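PDB 3O0D: triacylglycerol lipase from Yarrowia lipolytica, which probably hydrolyses triacylglycerols, as an extracellular glycosylated lipase of the alpha/beta-hydrolase fold. Local coordinates for residues Tyr15-Lys20 with Leu183-Gly188; Gly164-Leu169 with Pro190-Ala195. All coordinates share one frame; numbering follows the deposited sequence.

Interaction 1 (Tyr15-Lys20 with Leu183-Gly188)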
ATOM      1  N   TYR A  15       6.704  -7.539  13.800  1.00  7.40           N
ATOM      2  CA  TYR A  15       7.487  -6.368  13.421  1.00  7.95           C
ATOM      3  C   TYR A  15       8.387  -6.724  12.194  1.00  8.96           C
ATOM      4  O   TYR A  15       8.481  -5.963  11.231  1.00  8.10           O
ATOM      5  CB  TYR A  15       8.442  -6.020  14.620  1.00  7.06           C
ATOM      6  CG  TYR A  15       9.356  -4.836  14.370  1.00  9.52           C
ATOM      7  CD1 TYR A  15       9.111  -3.638  15.078  1.00  8.51           C
ATOM      8  CD2 TYR A  15      10.520  -4.953  13.547  1.00  7.92           C
ATOM      9  CE1 TYR A  15       9.962  -2.540  14.911  1.00  8.08           C
ATOM     10  CE2 TYR A  15      11.417  -3.848  13.373  1.00  9.31           C
ATOM     11  CZ  TYR A  15      11.103  -2.681  14.071  1.00  8.27           C
ATOM     12  OH  TYR A  15      11.966  -1.635  13.834  1.00 11.06           O
ATOM     13  N   ASN A  16       9.007  -7.955  12.187  1.00  7.37           N
ATOM     14  CA  ASN A  16       9.901  -8.323  11.098  1.00  8.72           C
ATOM     15  C   ASN A  16       9.114  -8.499   9.737  1.00  7.58           C
ATOM     16  O   ASN A  16       9.677  -8.178   8.648  1.00  9.60           O
ATOM     17  CB  ASN A  16      10.593  -9.649  11.371  1.00  9.68           C
ATOM     18  CG  ASN A  16      11.570  -9.556  12.547  1.00  9.89           C
ATOM     19  OD1 ASN A  16      11.940  -8.477  12.961  1.00 10.00           O
ATOM     20  ND2 ASN A  16      11.943 -10.730  13.107  1.00  9.62           N
ATOM     21  N   PHE A  17       7.845  -8.882   9.880  1.00  7.68           N
ATOM     22  CA  PHE A  17       6.970  -9.050   8.752  1.00  8.36           C
ATOM     23  C   PHE A  17       6.653  -7.664   8.141  1.00  8.45           C
ATOM     24  O   PHE A  17       6.815  -7.457   6.912  1.00  8.85           O
ATOM     25  CB  PHE A  17       5.719  -9.708   9.276  1.00 10.23           C
ATOM     26  CG  PHE A  17       4.514  -9.616   8.336  1.00  8.99           C
ATOM     27  CD1 PHE A  17       4.350 -10.487   7.245  1.00 12.25           C
ATOM     28  CD2 PHE A  17       3.512  -8.747   8.702  1.00 14.98           C
ATOM     29  CE1 PHE A  17       3.081 -10.386   6.503  1.00 13.83           C
ATOM     30  CE2 PHE A  17       2.341  -8.615   7.966  1.00 18.21           C
ATOM     31  CZ  PHE A  17       2.156  -9.442   6.870  1.00 17.96           C
ATOM     32  N   PHE A  18       6.333  -6.693   8.981  1.00  8.41           N
ATOM     33  CA  PHE A  18       6.095  -5.361   8.422  1.00  8.76           C
ATOM     34  C   PHE A  18       7.357  -4.793   7.785  1.00  9.15           C
ATOM     35  O   PHE A  18       7.313  -4.221   6.742  1.00  9.31           O
ATOM     36  CB  PHE A  18       5.561  -4.423   9.491  1.00  8.53           C
ATOM     37  CG  PHE A  18       4.214  -4.835  10.046  1.00  7.81           C
ATOM     38  CD1 PHE A  18       3.159  -5.143   9.210  1.00  7.94           C
ATOM     39  CD2 PHE A  18       3.985  -4.893  11.393  1.00  8.59           C
ATOM     40  CE1 PHE A  18       1.956  -5.485   9.714  1.00  7.52           C
ATOM     41  CE2 PHE A  18       2.759  -5.247  11.891  1.00  8.72           C
ATOM     42  CZ  PHE A  18       1.763  -5.561  11.067  1.00  7.33           C
ATOM     43  N   GLU A  19       8.477  -4.951   8.462  1.00  8.20           N
ATOM     44  CA  GLU A  19       9.764  -4.451   7.921  1.00  8.34           C
ATOM     45  C   GLU A  19      10.069  -5.037   6.596  1.00  7.39           C
ATOM     46  O   GLU A  19      10.551  -4.355   5.687  1.00  7.60           O
ATOM     47  CB  GLU A  19      10.858  -4.718   8.962  1.00  8.24           C
ATOM     48  CG  GLU A  19      12.261  -4.300   8.505  1.00  9.29           C
ATOM     49  CD  GLU A  19      13.310  -4.631   9.614  1.00 13.94           C
ATOM     50  OE1 GLU A  19      13.514  -5.832   9.888  1.00 16.92           O
ATOM     51  OE2 GLU A  19      13.836  -3.644  10.174  1.00 16.33           O
ATOM     52  N   LYS A  20       9.784  -6.336   6.457  1.00  7.52           N
ATOM     53  CA  LYS A  20       9.951  -6.979   5.161  1.00  6.34           C
ATOM     54  C   LYS A  20       9.249  -6.260   3.984  1.00  6.24           C
ATOM     55  O   LYS A  20       9.946  -6.002   2.932  1.00  9.13           O
ATOM     56  CB  LYS A  20       9.480  -8.458   5.234  1.00  8.10           C
ATOM     57  CG  LYS A  20       9.433  -9.072   3.830  1.00  8.86           C
ATOM     58  CD  LYS A  20       8.951 -10.556   4.025  1.00 12.21           C
ATOM     59  CE  LYS A  20       8.608 -11.139   2.661  1.00 12.50           C
ATOM     60  NZ  LYS A  20       8.177 -12.582   2.794  1.00 12.14           N
ATOM     61  N   LEU A 183      -2.222 -11.063  -0.161  1.00  9.78           N
ATOM     62  CA  LEU A 183      -1.829 -10.228   1.020  1.00  9.35           C
ATOM     63  C   LEU A 183      -1.563  -8.817   0.504  1.00  7.37           C
ATOM     64  O   LEU A 183      -0.922  -8.688  -0.481  1.00 11.88           O
ATOM     65  CB  LEU A 183      -0.496 -10.823   1.567  1.00  9.52           C
ATOM     66  CG  LEU A 183       0.079  -9.948   2.719  1.00  9.93           C
ATOM     67  CD1 LEU A 183      -0.784  -9.694   3.995  1.00 12.35           C
ATOM     68  CD2 LEU A 183       1.456 -10.641   2.998  1.00 15.73           C
ATOM     69  N   VAL A 184      -2.113  -7.826   1.205  1.00 10.60           N
ATOM     70  CA  VAL A 184      -1.946  -6.383   0.761  1.00  9.28           C
ATOM     71  C   VAL A 184      -1.314  -5.666   1.956  1.00  7.26           C
ATOM     72  O   VAL A 184      -1.860  -5.721   3.073  1.00 10.79           O
ATOM     73  CB  VAL A 184      -3.325  -5.804   0.515  1.00 11.20           C
ATOM     74  CG1 VAL A 184      -3.213  -4.331   0.193  1.00 13.66           C
ATOM     75  CG2 VAL A 184      -3.949  -6.498  -0.678  1.00 17.10           C
ATOM     76  N   VAL A 185      -0.171  -5.048   1.701  1.00  8.91           N
ATOM     77  CA  VAL A 185       0.404  -4.248   2.820  1.00  7.70           C
ATOM     78  C   VAL A 185       0.725  -2.899   2.119  1.00  7.18           C
ATOM     79  O   VAL A 185       1.500  -2.870   1.171  1.00 11.17           O
ATOM     80  CB  VAL A 185       1.748  -4.831   3.294  1.00  8.70           C
ATOM     81  CG1 VAL A 185       2.368  -3.901   4.401  1.00  9.69           C
ATOM     82  CG2 VAL A 185       1.480  -6.288   3.961  1.00  8.76           C
ATOM     83  N   THR A 186       0.220  -1.833   2.698  1.00  9.28           N
ATOM     84  CA  THR A 186       0.527  -0.522   2.070  1.00 10.12           C
ATOM     85  C   THR A 186       1.305   0.291   3.108  1.00  9.14           C
ATOM     86  O   THR A 186       1.142   0.065   4.308  1.00  9.90           O
ATOM     87  CB  THR A 186      -0.801   0.199   1.683  1.00  7.84           C
ATOM     88  OG1 THR A 186      -1.493   0.688   2.791  1.00 10.41           O
ATOM     89  CG2 THR A 186      -1.791  -0.769   0.898  1.00 14.39           C
ATOM     90  N   LEU A 187       2.053   1.298   2.636  1.00  8.22           N
ATOM     91  CA  LEU A 187       2.800   2.173   3.583  1.00  7.36           C
ATOM     92  C   LEU A 187       2.550   3.604   3.125  1.00  7.14           C
ATOM     93  O   LEU A 187       2.754   3.923   1.937  1.00 10.75           O
ATOM     94  CB  LEU A 187       4.284   1.847   3.485  1.00  7.87           C
ATOM     95  CG  LEU A 187       4.594   0.353   3.837  1.00  8.62           C
ATOM     96  CD1 LEU A 187       4.929  -0.455   2.539  1.00  9.84           C
ATOM     97  CD2 LEU A 187       5.934   0.306   4.727  1.00 10.51           C
ATOM     98  N   GLY A 188       2.150   4.441   4.079  1.00  9.19           N
ATOM     99  CA  GLY A 188       2.042   5.866   3.795  1.00  8.51           C
ATOM    100  C   GLY A 188       0.881   6.047   2.742  1.00 11.19           C
ATOM    101  O   GLY A 188       1.015   6.889   1.834  1.00 10.72           O
TER
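F17 on helix 12-27 reaches L183 and V185 on strand 183-187. Its CB starts alongside the strand, not aimed at it. CG then lies anti to the backbone N (chi1 163°), and this carries the ring across the gap. The contact begins farther out on the ring. CE1 touches L183 CD2 at 3.9 Å, with the methyl at the ring edge, near its plane. CZ, the tip, faces both methyls of L183 about equally, with L183 CD1 and CD2 each 4.1 Å from F17 CZ. CZ also meets V185 CG2 at 4.3 Å, and this methyl approaches the ring obliquely.

L183 comes from the opposite direction. Its CG is also anti to the backbone N (chi1 175°), and both methyls are turned to the end of the ring. Side chains alternate along the strand. The CB atoms of L183, V185 and L187 point to the helix, while V184 and T186 belong to the other face of the sheet.

Two other aromatics flank the ring. F17 packs edge-to-face with Y21 of its own helix and with Y223 of the neighbouring strand 222-227. Y21 also touches L183 and V185. F18 packs on Y223 and I225, so the helix also rests on strand 222-227. A 2-methyl-2,4-pentanediol molecule, probably from the crystallisation liquor, lies about 4 Å from the F17 side chain at nearest atoms.

Here a helix of the N-terminal region covers one face of the central sheet. No hydrogen bond or salt bridge crosses between the two segments. Their grip is carbon against carbon, so it depends on shape and on exclusion of water, not on directed polar bonds.

Interaction 2 (Gly164-Leu169 with Pro190-Ala195)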
ATOM      1  N   GLY A 164       1.930   4.359  -4.735  1.00 12.48           N
ATOM      2  CA  GLY A 164       2.080   2.871  -4.818  1.00 12.61           C
ATOM      3  C   GLY A 164       1.185   2.143  -3.835  1.00 12.82           C
ATOM      4  O   GLY A 164       0.681   1.060  -4.139  1.00 11.80           O
ATOM      5  N   GLY A 165       0.953   2.688  -2.632  1.00 12.89           N
ATOM      6  CA  GLY A 165       0.144   2.034  -1.657  1.00 14.44           C
ATOM      7  C   GLY A 165      -1.332   2.108  -2.086  1.00 14.87           C
ATOM      8  O   GLY A 165      -2.128   1.235  -1.853  1.00 13.16           O
ATOM      9  N   ALA A 166      -1.744   3.266  -2.619  1.00 12.19           N
ATOM     10  CA  ALA A 166      -3.111   3.331  -3.148  1.00 13.63           C
ATOM     11  C   ALA A 166      -3.305   2.350  -4.277  1.00 11.08           C
ATOM     12  O   ALA A 166      -4.386   1.684  -4.273  1.00 13.95           O
ATOM     13  CB  ALA A 166      -3.368   4.849  -3.642  1.00 12.33           C
ATOM     14  N   ALA A 167      -2.393   2.280  -5.239  1.00 10.95           N
ATOM     15  CA  ALA A 167      -2.464   1.350  -6.388  1.00 11.51           C
ATOM     16  C   ALA A 167      -2.485  -0.099  -5.786  1.00 14.24           C
ATOM     17  O   ALA A 167      -3.268  -0.956  -6.254  1.00 15.80           O
ATOM     18  CB  ALA A 167      -1.283   1.497  -7.322  1.00 13.12           C
ATOM     19  N   ALA A 168      -1.709  -0.353  -4.756  1.00 12.80           N
ATOM     20  CA  ALA A 168      -1.673  -1.710  -4.184  1.00 12.06           C
ATOM     21  C   ALA A 168      -2.978  -2.173  -3.529  1.00 11.78           C
ATOM     22  O   ALA A 168      -3.405  -3.276  -3.680  1.00 13.19           O
ATOM     23  CB  ALA A 168      -0.472  -1.860  -3.199  1.00 10.94           C
ATOM     24  N   LEU A 169      -3.576  -1.288  -2.797  1.00 11.81           N
ATOM     25  CA  LEU A 169      -4.888  -1.512  -2.181  1.00 10.87           C
ATOM     26  C   LEU A 169      -5.938  -1.883  -3.263  1.00 12.12           C
ATOM     27  O   LEU A 169      -6.602  -2.950  -3.179  1.00 12.63           O
ATOM     28  CB  LEU A 169      -5.325  -0.363  -1.310  1.00 13.09           C
ATOM     29  CG  LEU A 169      -6.733  -0.506  -0.795  1.00 13.09           C
ATOM     30  CD1 LEU A 169      -6.800  -1.819   0.074  1.00 15.70           C
ATOM     31  CD2 LEU A 169      -7.343   0.676   0.007  1.00 14.59           C
ATOM     32  N   PRO A 190      -2.557   7.078   0.961  1.00 10.32           N
ATOM     33  CA  PRO A 190      -3.576   8.118   1.108  1.00 13.22           C
ATOM     34  C   PRO A 190      -4.992   7.491   1.157  1.00 12.74           C
ATOM     35  O   PRO A 190      -5.126   6.248   0.845  1.00 12.85           O
ATOM     36  CB  PRO A 190      -3.358   8.983  -0.175  1.00 10.61           C
ATOM     37  CG  PRO A 190      -2.810   8.010  -1.237  1.00 13.69           C
ATOM     38  CD  PRO A 190      -1.931   6.996  -0.354  1.00  9.74           C
ATOM     39  N   ILE A 191      -6.016   8.242   1.599  1.00 12.85           N
ATOM     40  CA  ILE A 191      -7.379   7.730   1.626  1.00 13.72           C
ATOM     41  C   ILE A 191      -7.889   7.534   0.176  1.00 16.79           C
ATOM     42  O   ILE A 191      -7.786   8.456  -0.635  1.00 19.95           O
ATOM     43  CB  ILE A 191      -8.274   8.732   2.345  1.00 13.52           C
ATOM     44  CG1 ILE A 191      -7.746   9.047   3.726  1.00 15.45           C
ATOM     45  CG2 ILE A 191      -9.716   8.108   2.536  1.00 12.36           C
ATOM     46  CD1 ILE A 191      -8.369  10.316   4.337  1.00 15.85           C
ATOM     47  N   VAL A 192      -8.383   6.353  -0.145  1.00 17.71           N
ATOM     48  CA  VAL A 192      -8.672   5.985  -1.508  1.00 18.81           C
ATOM     49  C   VAL A 192     -10.121   6.367  -1.966  1.00 17.46           C
ATOM     50  O   VAL A 192     -10.338   6.775  -3.155  1.00 17.97           O
ATOM     51  CB  VAL A 192      -8.330   4.463  -1.682  1.00 21.16           C
ATOM     52  CG1 VAL A 192      -8.844   3.954  -2.973  1.00 23.46           C
ATOM     53  CG2 VAL A 192      -6.709   4.314  -1.661  1.00 19.90           C
ATOM     54  N   GLY A 193     -11.072   6.181  -1.092  1.00 15.83           N
ATOM     55  CA  GLY A 193     -12.510   6.326  -1.484  1.00 16.73           C
ATOM     56  C   GLY A 193     -13.433   6.801  -0.404  1.00 18.36           C
ATOM     57  O   GLY A 193     -13.034   7.285   0.648  1.00 19.05           O
ATOM     58  N   ASN A 194     -14.724   6.588  -0.632  1.00 16.90           N
ATOM     59  CA  ASN A 194     -15.715   7.055   0.277  1.00 18.39           C
ATOM     60  C   ASN A 194     -16.192   6.024   1.307  1.00 19.10           C
ATOM     61  O   ASN A 194     -15.589   4.959   1.431  1.00 19.59           O
ATOM     62  CB  ASN A 194     -16.875   7.614  -0.619  1.00 19.07           C
ATOM     63  CG  ASN A 194     -17.700   6.481  -1.216  1.00 23.80           C
ATOM     64  OD1 ASN A 194     -17.209   5.345  -1.351  1.00 20.13           O
ATOM     65  ND2 ASN A 194     -18.987   6.770  -1.553  1.00 27.48           N
ATOM     66  N   ALA A 195     -17.206   6.351   2.111  1.00 18.46           N
ATOM     67  CA  ALA A 195     -17.649   5.458   3.197  1.00 19.37           C
ATOM     68  C   ALA A 195     -18.194   4.152   2.621  1.00 20.67           C
ATOM     69  O   ALA A 195     -17.902   3.069   3.110  1.00 20.36           O
ATOM     70  CB  ALA A 195     -18.656   6.147   4.131  1.00 22.42           C
TER
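P190 meets A166 with its puckered pyrrolidine ring, the nearest thing to a flat group here. A166 CB approaches obliquely from the CG-CD side of the ring, neither squarely over its face nor in its plane. It lies 4.0 Å from P190 CG and 4.2 Å from P190 CD. No aromatic ring or side-chain amide of the two segments takes part. F129 of helix 127-150 touches both A166 and P190.

V192 supplies the second half of the contact. Its CG1 is anti to the backbone N (chi1 169°), while CG2 stands beside that N and does the touching. V192 CG2 rests on A166 CB at 3.9 Å and on A166 CA at 4.0 Å. The same methyl meets L169 CD2 at 4.1 Å, where the two side chains cross at a slant. A166 and L169 lie about one helical turn apart, so V192 CG2 sits against one side of helix 163-177. All four touching residues are buried.

The loop is tied elsewhere by its backbone: hydrogen bonds join I191 to V235 and V192 to H126. Farther on, N194 is the N-cap of helix 195-206, with OD1 accepting from F197 N.

G164 matches the last glycine of a GxSxG pattern formed with G160 and S162. The arrangement is consistent with the nucleophile elbow of alpha/beta-hydrolases. The helix that follows the elbow packs through A166 and L169 against the loop after the next parallel strand.

Both are core contacts, wholly apolar across their segments, but F17 of interaction 1 is partly exposed, while every touching residue of interaction 2 is buried. Strand 183-187 joins them. Interaction 1 lies on the sheet face under helix 12-27. Interaction 2 lies beyond the other face, where helix 163-177 meets a loop. On that face V184 and T186 pack against G165, A168 and L169. T186 CG2 lies 3.4 Å from G165 O. They differ in kind: interaction 1 sets an aromatic ring against aliphatic methyls. Interaction 2 is aliphatic throughout between its segments, with alanine, leucine, proline and valine beside the probable elbow. Their centres are about 15 Å apart.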